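Long-range contact in DUF4442 domain-containing protein (Pseudomonas aeruginosa, PDB 1YOC), which is of unknown function but adopts a hotdog fold related to the PaaI-type thioesterases, so it may act on acyl thioesters: residues E45-K50 with D104-A109. Residues are numbered along the deposited sequence; the frame is centred on the assembly and turned at random.
Sequences EVTFPK and DVRAVA
Chi1 of Phe48 (72°) sets CG between the backbone N and the carbonyl carbon, which lays the ring alongside Val105, whose CB sits over one ring face, displaced toward the rim, in a CH-pi contact 4.0 Å from the centroid. The pair belongs to two neighbouring antiparallel strands of a hotdog fold, in which the sheet wraps around the long helix 63-81. On this helix-facing side Phe48 packs on Ala69 and Val105 on Leu66, while Val46 CG2 meets Ala107 CB at 3.7 Å. Two hydrogen-bonded pairs, Val46 with Ala107 and Phe48 with Val105, join the backbones; the shortest of their four bonds runs from Ala107 N to Val46 O at 2.7 Å.

The other face carries Glu45, Thr47, Arg106 and Val108. The fully extended chain of Glu45 brings OE2 within 3.2 Å of Arg106 CD, but the salt bridge to NE is long and the carboxylate and guanidinium planes stand 65° apart. Stronger polar partners lie outside: Tyr43 OH for Glu45 OE1, and Asp132 for Arg106 NH1.

Just before strand 105-110 begins, the Asp104 side chain reaches the backbone beyond the end of strand 43-48. Its OD1 accepts a hydrogen bond from Lys50 N at 2.8 Å, met on the anti side of the carboxylate, and a water that donates to this same OD1 also donates to Lys50 O.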
# COMPACT_ATOMS: atom_id res chain seq x y z
N GLU B 45 -0.13 -9.85 15.17
CA GLU B 45 0.20 -10.79 14.13
C GLU B 45 -1.05 -11.04 13.31
O GLU B 45 -2.11 -11.40 13.85
CB GLU B 45 0.74 -12.10 14.74
CG GLU B 45 1.16 -13.14 13.70
CD GLU B 45 1.68 -14.43 14.38
OE1 GLU B 45 2.13 -14.37 15.55
OE2 GLU B 45 1.66 -15.49 13.74
N VAL B 46 -0.92 -10.83 12.00
CA VAL B 46 -2.06 -10.99 11.09
C VAL B 46 -1.69 -11.93 9.95
O VAL B 46 -0.50 -12.11 9.60
CB VAL B 46 -2.50 -9.62 10.43
CG1 VAL B 46 -2.78 -8.55 11.49
CG2 VAL B 46 -1.47 -9.15 9.50
N THR B 47 -2.71 -12.55 9.37
CA THR B 47 -2.45 -13.42 8.23
C THR B 47 -3.45 -13.04 7.14
O THR B 47 -4.47 -12.46 7.44
CB THR B 47 -2.72 -14.92 8.57
OG1 THR B 47 -4.08 -15.07 9.03
CG2 THR B 47 -1.79 -15.42 9.68
N PHE B 48 -3.12 -13.30 5.87
CA PHE B 48 -4.14 -13.12 4.84
C PHE B 48 -3.83 -14.17 3.75
O PHE B 48 -2.67 -14.54 3.52
CB PHE B 48 -4.25 -11.67 4.30
CG PHE B 48 -3.11 -11.22 3.42
CD1 PHE B 48 -3.16 -11.39 2.05
CD2 PHE B 48 -2.02 -10.51 3.99
CE1 PHE B 48 -2.13 -10.84 1.20
CE2 PHE B 48 -1.00 -9.97 3.19
CZ PHE B 48 -1.05 -10.12 1.80
N PRO B 49 -4.87 -14.67 3.09
CA PRO B 49 -4.61 -15.70 2.07
C PRO B 49 -4.20 -15.25 0.67
O PRO B 49 -4.62 -14.20 0.18
CB PRO B 49 -5.93 -16.47 2.01
CG PRO B 49 -6.95 -15.32 2.15
CD PRO B 49 -6.31 -14.44 3.28
N LYS B 50 -3.39 -16.08 0.03
CA LYS B 50 -3.05 -15.81 -1.35
C LYS B 50 -4.32 -16.18 -2.15
O LYS B 50 -4.92 -17.25 -1.92
CB LYS B 50 -1.89 -16.70 -1.80
CG LYS B 50 -1.60 -16.62 -3.31
CD LYS B 50 -0.18 -17.12 -3.63
CE LYS B 50 0.12 -17.09 -5.12
NZ LYS B 50 -0.29 -18.32 -5.82
N ASP B 104 0.25 -17.93 1.26
CA ASP B 104 -0.39 -17.18 2.33
C ASP B 104 0.65 -16.44 3.15
O ASP B 104 1.72 -16.96 3.42
CB ASP B 104 -1.22 -18.09 3.25
CG ASP B 104 -2.31 -18.86 2.49
OD1 ASP B 104 -2.82 -18.40 1.43
OD2 ASP B 104 -2.67 -19.94 2.98
N VAL B 105 0.29 -15.23 3.53
CA VAL B 105 1.16 -14.32 4.27
C VAL B 105 0.87 -14.18 5.76
O VAL B 105 -0.30 -14.21 6.18
CB VAL B 105 1.07 -12.90 3.61
CG1 VAL B 105 2.04 -11.95 4.26
CG2 VAL B 105 1.42 -13.01 2.11
N ARG B 106 1.93 -14.05 6.55
CA ARG B 106 1.84 -13.83 8.00
C ARG B 106 2.67 -12.55 8.25
O ARG B 106 3.83 -12.48 7.86
CB ARG B 106 2.47 -15.02 8.75
CG ARG B 106 2.37 -15.01 10.30
CD ARG B 106 2.97 -16.36 10.91
NE ARG B 106 4.39 -16.23 11.33
CZ ARG B 106 5.43 -16.76 10.67
NH1 ARG B 106 5.23 -17.47 9.56
NH2 ARG B 106 6.68 -16.60 11.11
N ALA B 107 2.07 -11.53 8.87
CA ALA B 107 2.81 -10.31 9.13
C ALA B 107 2.90 -10.13 10.63
O ALA B 107 1.90 -10.23 11.33
CB ALA B 107 2.08 -9.10 8.46
N VAL B 108 4.11 -9.83 11.11
CA VAL B 108 4.34 -9.68 12.53
C VAL B 108 4.83 -8.29 12.87
O VAL B 108 5.78 -7.79 12.26
CB VAL B 108 5.41 -10.72 13.00
CG1 VAL B 108 5.73 -10.50 14.48
CG2 VAL B 108 4.92 -12.17 12.72
N ALA B 109 4.17 -7.65 13.84
CA ALA B 109 4.56 -6.32 14.28
C ALA B 109 5.00 -6.51 15.74
O ALA B 109 4.17 -6.69 16.64
CB ALA B 109 3.32 -5.30 14.17
O HOH W 1 -4.69 -19.36 -0.10